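Long-range contact in manganese-containing pseudocatalase (Thermus thermophilus, PDB 2V8T), which probably acts as a catalase, breaking down hydrogen peroxide at a centre of two manganese ions held within a bundle of helices: residues 59-73 and 184-198. Residues are numbered along the deposited sequence; the frame is centred on the assembly and turned at random. Where two conformers were deposited one is given.
With MN (manganese (II) ion), chain D; MN (manganese (II) ion), chain C.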
loop_
_atom_site.group_PDB
_atom_site.type_symbol
_atom_site.label_atom_id
_atom_site.label_comp_id
_atom_site.label_asym_id
_atom_site.label_seq_id
_atom_site.Cartn_x
_atom_site.Cartn_y
_atom_site.Cartn_z
ATOM N N TYR A 59 3.583 -15.869 31.455
ATOM C CA TYR A 59 3.874 -14.997 30.303
ATOM C C TYR A 59 2.679 -14.876 29.391
ATOM O O TYR A 59 2.403 -13.784 28.848
ATOM C CB TYR A 59 5.095 -15.574 29.540
ATOM C CG TYR A 59 6.287 -15.750 30.444
ATOM C CD1 TYR A 59 7.074 -14.686 30.802
ATOM C CD2 TYR A 59 6.576 -16.998 30.992
ATOM C CE1 TYR A 59 8.111 -14.859 31.705
ATOM C CE2 TYR A 59 7.605 -17.175 31.901
ATOM C CZ TYR A 59 8.390 -16.090 32.247
ATOM O OH TYR A 59 9.422 -16.292 33.122
ATOM N N TYR A 60 1.942 -15.957 29.207
ATOM C CA TYR A 60 0.677 -15.916 28.450
ATOM C C TYR A 60 -0.311 -14.974 29.137
ATOM O O TYR A 60 -0.928 -14.115 28.473
ATOM C CB TYR A 60 0.111 -17.313 28.332
ATOM C CG TYR A 60 -1.261 -17.323 27.683
ATOM C CD1 TYR A 60 -1.450 -16.895 26.375
ATOM C CD2 TYR A 60 -2.369 -17.761 28.390
ATOM C CE1 TYR A 60 -2.700 -16.882 25.804
ATOM C CE2 TYR A 60 -3.619 -17.764 27.823
ATOM C CZ TYR A 60 -3.799 -17.353 26.521
ATOM O OH TYR A 60 -5.028 -17.355 25.908
ATOM N N ASP A 61 -0.482 -15.108 30.441
ATOM C CA ASP A 61 -1.407 -14.249 31.154
ATOM C C ASP A 61 -1.055 -12.791 30.919
ATOM O O ASP A 61 -1.928 -11.940 30.704
ATOM C CB ASP A 61 -1.291 -14.447 32.733
ATOM C CG ASP A 61 -2.014 -15.724 33.255
ATOM O OD1 ASP A 61 -2.546 -16.531 32.431
ATOM O OD2 ASP A 61 -2.020 -15.861 34.510
ATOM N N LEU A 62 0.233 -12.483 30.959
ATOM C CA LEU A 62 0.682 -11.100 30.813
ATOM C C LEU A 62 0.276 -10.543 29.433
ATOM O O LEU A 62 -0.300 -9.470 29.346
ATOM C CB LEU A 62 2.194 -11.041 31.009
ATOM C CG LEU A 62 2.741 -9.666 31.033
ATOM C CD1 LEU A 62 2.237 -8.849 32.198
ATOM C CD2 LEU A 62 4.267 -9.714 31.027
ATOM N N ILE A 63 0.625 -11.276 28.369
ATOM C CA ILE A 63 0.334 -10.772 27.019
ATOM C C ILE A 63 -1.165 -10.725 26.776
ATOM O O ILE A 63 -1.689 -9.759 26.205
ATOM C CB ILE A 63 1.096 -11.615 25.963
ATOM C CG1 ILE A 63 2.631 -11.470 26.137
ATOM C CG2 ILE A 63 0.669 -11.201 24.533
ATOM C CD1 ILE A 63 3.443 -12.409 25.197
ATOM N N ALA A 64 -1.900 -11.775 27.181
ATOM C CA ALA A 64 -3.320 -11.818 26.956
ATOM C C ALA A 64 -4.032 -10.667 27.675
ATOM O O ALA A 64 -5.003 -10.088 27.162
ATOM C CB ALA A 64 -3.900 -13.160 27.373
ATOM N N ASN A 65 -3.594 -10.377 28.897
ATOM C CA ASN A 65 -4.217 -9.342 29.699
ATOM C C ASN A 65 -3.866 -7.930 29.206
ATOM O O ASN A 65 -4.731 -7.066 29.132
ATOM C CB ASN A 65 -3.812 -9.505 31.157
ATOM C CG ASN A 65 -4.523 -8.532 32.038
ATOM O OD1 ASN A 65 -5.752 -8.604 32.199
ATOM N ND2 ASN A 65 -3.791 -7.596 32.608
ATOM N N ILE A 66 -2.590 -7.693 28.876
ATOM C CA ILE A 66 -2.222 -6.377 28.358
ATOM C C ILE A 66 -2.934 -6.130 27.026
ATOM O O ILE A 66 -3.403 -5.014 26.780
ATOM C CB ILE A 66 -0.711 -6.170 28.319
ATOM C CG1 ILE A 66 -0.150 -6.167 29.736
ATOM C CG2 ILE A 66 -0.367 -4.856 27.600
ATOM C CD1 ILE A 66 1.385 -6.095 29.800
ATOM N N ALA A 67 -3.088 -7.162 26.179
ATOM C CA ALA A 67 -3.855 -6.989 24.955
ATOM C C ALA A 67 -5.244 -6.411 25.273
ATOM O O ALA A 67 -5.768 -5.546 24.570
ATOM C CB ALA A 67 -4.022 -8.313 24.232
ATOM N N THR A 68 -5.888 -6.975 26.309
ATOM C CA THR A 68 -7.230 -6.530 26.680
ATOM C C THR A 68 -7.229 -5.069 27.109
ATOM O O THR A 68 -8.120 -4.305 26.770
ATOM C CB THR A 68 -7.806 -7.440 27.765
ATOM O OG1 THR A 68 -7.671 -8.785 27.336
ATOM C CG2 THR A 68 -9.268 -7.135 28.016
ATOM N N GLU A 69 -6.216 -4.670 27.910
ATOM C CA GLU A 69 -6.126 -3.272 28.291
ATOM C C GLU A 69 -6.022 -2.370 27.032
ATOM O O GLU A 69 -6.625 -1.294 26.975
ATOM C CB GLU A 69 -4.928 -2.999 29.222
ATOM C CG GLU A 69 -4.934 -1.534 29.617
ATOM C CD GLU A 69 -3.941 -1.078 30.668
ATOM O OE1 GLU A 69 -3.149 -1.900 31.200
ATOM O OE2 GLU A 69 -3.948 0.162 30.927
ATOM N N GLU A 70 -5.226 -2.799 26.035
ATOM C CA GLU A 70 -5.048 -1.946 24.857
ATOM C C GLU A 70 -6.340 -1.747 24.092
ATOM O O GLU A 70 -6.478 -0.714 23.389
ATOM C CB GLU A 70 -3.961 -2.506 23.928
ATOM C CG GLU A 70 -2.581 -2.754 24.521
ATOM C CD GLU A 70 -1.796 -1.543 25.027
ATOM O OE1 GLU A 70 -2.377 -0.513 25.234
ATOM O OE2 GLU A 70 -0.591 -1.718 25.307
ATOM N N LEU A 71 -7.331 -2.628 24.205
ATOM C CA LEU A 71 -8.646 -2.358 23.600
ATOM C C LEU A 71 -9.217 -1.053 24.125
ATOM O O LEU A 71 -9.810 -0.256 23.389
ATOM C CB LEU A 71 -9.637 -3.509 23.892
ATOM C CG LEU A 71 -9.399 -4.807 23.146
ATOM C CD1 LEU A 71 -10.215 -5.937 23.792
ATOM C CD2 LEU A 71 -9.774 -4.664 21.685
ATOM N N GLY A 72 -9.140 -0.852 25.444
ATOM C CA GLY A 72 -9.616 0.373 26.017
ATOM C C GLY A 72 -8.785 1.564 25.652
ATOM O O GLY A 72 -9.243 2.719 25.740
ATOM N N HIS A 73 -7.528 1.348 25.243
ATOM C CA HIS A 73 -6.706 2.464 24.795
ATOM C C HIS A 73 -7.062 2.917 23.387
ATOM O O HIS A 73 -7.068 4.128 23.141
ATOM C CB HIS A 73 -5.231 2.152 24.918
ATOM C CG HIS A 73 -4.777 1.941 26.297
ATOM N ND1 HIS A 73 -3.439 1.758 26.597
ATOM C CD2 HIS A 73 -5.495 1.885 27.468
ATOM C CE1 HIS A 73 -3.390 1.574 27.914
ATOM N NE2 HIS A 73 -4.609 1.649 28.467
ATOM N N ARG A 184 0.414 4.339 31.768
ATOM C CA ARG A 184 0.095 2.950 31.431
ATOM C C ARG A 184 1.191 2.310 30.590
ATOM O O ARG A 184 1.537 1.139 30.783
ATOM C CB ARG A 184 -1.247 2.858 30.712
ATOM C CG ARG A 184 -2.434 3.416 31.511
ATOM C CD ARG A 184 -2.498 2.912 32.937
ATOM N NE ARG A 184 -2.555 1.452 32.955
ATOM C CZ ARG A 184 -2.153 0.696 33.965
ATOM N NH1 ARG A 184 -1.703 1.220 35.097
ATOM N NH2 ARG A 184 -2.211 -0.629 33.830
ATOM N N GLY A 185 1.779 3.087 29.656
ATOM C CA GLY A 185 2.857 2.528 28.836
ATOM C C GLY A 185 4.087 2.276 29.638
ATOM O O GLY A 185 4.869 1.363 29.347
ATOM N N GLY A 186 4.314 3.065 30.699
ATOM C CA GLY A 186 5.383 2.768 31.620
ATOM C C GLY A 186 5.175 1.450 32.314
ATOM O O GLY A 186 6.136 0.664 32.504
ATOM N N VAL A 187 3.942 1.151 32.725
ATOM C CA VAL A 187 3.625 -0.134 33.332
ATOM C C VAL A 187 3.901 -1.262 32.339
ATOM O O VAL A 187 4.524 -2.262 32.682
ATOM C CB VAL A 187 2.155 -0.166 33.802
ATOM C CG1 VAL A 187 1.724 -1.573 34.182
ATOM C CG2 VAL A 187 2.003 0.807 34.990
ATOM N N HIS A 188 3.428 -1.103 31.081
ATOM C CA HIS A 188 3.615 -2.198 30.133
ATOM C C HIS A 188 5.091 -2.427 29.825
ATOM O O HIS A 188 5.531 -3.575 29.739
ATOM C CB HIS A 188 2.836 -1.898 28.845
ATOM C CG HIS A 188 1.369 -1.828 29.058
ATOM N ND1 HIS A 188 0.553 -1.310 28.083
ATOM C CD2 HIS A 188 0.608 -2.171 30.142
ATOM C CE1 HIS A 188 -0.682 -1.374 28.577
ATOM N NE2 HIS A 188 -0.686 -1.876 29.810
ATOM N N ALA A 189 5.867 -1.354 29.610
ATOM C CA ALA A 189 7.298 -1.520 29.378
ATOM C C ALA A 189 7.970 -2.188 30.559
ATOM O O ALA A 189 8.820 -3.071 30.418
ATOM C CB ALA A 189 7.966 -0.184 29.077
ATOM N N ALA A 190 7.597 -1.760 31.773
ATOM C CA ALA A 190 8.164 -2.388 32.977
ATOM C C ALA A 190 7.797 -3.866 33.041
ATOM O O ALA A 190 8.624 -4.692 33.453
ATOM C CB ALA A 190 7.654 -1.642 34.230
ATOM N N ALA A 191 6.554 -4.213 32.688
ATOM C CA ALA A 191 6.099 -5.578 32.784
ATOM C C ALA A 191 6.846 -6.463 31.776
ATOM O O ALA A 191 7.305 -7.556 32.107
ATOM C CB ALA A 191 4.585 -5.668 32.562
ATOM N N TYR A 192 6.960 -5.994 30.528
ATOM C CA TYR A 192 7.726 -6.757 29.550
ATOM C C TYR A 192 9.205 -6.825 29.915
ATOM O O TYR A 192 9.864 -7.851 29.695
ATOM C CB TYR A 192 7.520 -6.193 28.137
ATOM C CG TYR A 192 6.097 -6.367 27.631
ATOM C CD1 TYR A 192 5.406 -7.560 27.783
ATOM C CD2 TYR A 192 5.429 -5.321 26.996
ATOM C CE1 TYR A 192 4.120 -7.718 27.279
ATOM C CE2 TYR A 192 4.140 -5.472 26.506
ATOM C CZ TYR A 192 3.484 -6.682 26.639
ATOM O OH TYR A 192 2.208 -6.898 26.192
ATOM N N GLY A 193 9.721 -5.749 30.519
ATOM C CA GLY A 193 11.092 -5.782 30.977
ATOM C C GLY A 193 11.304 -6.815 32.099
ATOM O O GLY A 193 12.298 -7.552 32.092
ATOM N N LYS A 194 10.368 -6.858 33.050
ATOM C CA LYS A 194 10.419 -7.886 34.107
ATOM C C LYS A 194 10.291 -9.280 33.531
ATOM O O LYS A 194 10.968 -10.211 33.991
ATOM C CB LYS A 194 9.320 -7.594 35.156
ATOM C CG LYS A 194 9.635 -6.401 36.042
ATOM C CD LYS A 194 8.447 -6.039 36.948
ATOM C CE LYS A 194 8.663 -4.795 37.783
ATOM N NZ LYS A 194 9.661 -5.050 38.873
ATOM N N ALA A 195 9.434 -9.463 32.526
ATOM C CA ALA A 195 9.313 -10.761 31.904
ATOM C C ALA A 195 10.654 -11.175 31.249
ATOM O O ALA A 195 11.107 -12.307 31.404
ATOM C CB ALA A 195 8.204 -10.733 30.853
ATOM N N LEU A 196 11.292 -10.235 30.540
ATOM C CA LEU A 196 12.602 -10.532 29.933
ATOM C C LEU A 196 13.644 -10.804 31.001
ATOM O O LEU A 196 14.487 -11.711 30.809
ATOM C CB LEU A 196 13.039 -9.372 29.039
ATOM C CG LEU A 196 12.309 -9.296 27.705
ATOM C CD1 LEU A 196 12.451 -7.919 27.077
ATOM C CD2 LEU A 196 12.769 -10.406 26.779
ATOM N N GLU A 197 13.646 -10.092 32.110
ATOM C CA GLU A 197 14.600 -10.376 33.180
ATOM C C GLU A 197 14.441 -11.811 33.680
ATOM O O GLU A 197 15.415 -12.522 33.904
ATOM C CB GLU A 197 14.318 -9.369 34.373
ATOM C CG GLU A 197 14.629 -7.892 34.108
ATOM C CD GLU A 197 14.250 -6.752 35.103
ATOM O OE1 GLU A 197 13.290 -6.965 35.970
ATOM O OE2 GLU A 197 14.876 -5.676 34.861
ATOM N N SER A 198 13.199 -12.240 33.854
ATOM C CA SER A 198 12.931 -13.570 34.344
ATOM C C SER A 198 13.416 -14.651 33.382
ATOM O O SER A 198 13.897 -15.703 33.809
ATOM C CB SER A 198 11.489 -13.757 34.760
ATOM O OG SER A 198 10.595 -13.829 33.651
HETATM MN MN MN D . 0.861 -0.381 26.077
HETATM MN MN MN C . -1.709 1.524 25.241
HETATM O O HOH W 1 -0.066 0.608 24.370
HETATM O O HOH W 2 -0.679 3.351 26.010
#
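Helix segments 59-73 and 184-198 run antiparallel, their axes 165° apart and 11.2 Å away at closest approach, so Tyr59 faces Ala195 at one end and Glu69 faces Arg184 at the other. At the metal end, Glu70 bridges the two manganese ions: Glu70 OE1 and His73 ND1 bind one, Glu70 OE2 and His188 ND1 the other, both histidine bonds being 2.2 Å. Glu36 and Glu155, from two further helices, complete the protein ligands of this ferritin-like four-helix site. The His188 ring sits as a knob among Ile66, Glu69, Glu70 and His73. Ile66 CG2 lies 3.5 Å from the ring centroid and 5° off its normal, a CH-pi contact. In the ring plane, His188 NE2 donates to Glu69 OE1 (2.8 Å), arriving from above the carboxylate plane. Arg184 grips the same carboxylate side-on in a salt bridge: NE reaches the syn lone pair of OE2 (2.8 Å), while NH2 hydrogen-bonds OE1 on the syn side, tilted slightly toward the face opposite His188. Farther along, Leu62 CD1 packs on Ala191 CB (4.0 Å), and Ile66 CD1 meets Tyr192 CZ at 3.8 Å; the buried Tyr192 OH has no polar partner. The chemistry implies a second shell: Glu69 meets both metal-bound histidines, His73 NE2 only weakly; the ND1-manganese and NE2-Glu69 bonds together should fix the rotation of the His188 ring, and Glu69 probably increases its electron donation to manganese, while the side-on grip of Arg184 probably orients Glu69 and should offset its negative charge.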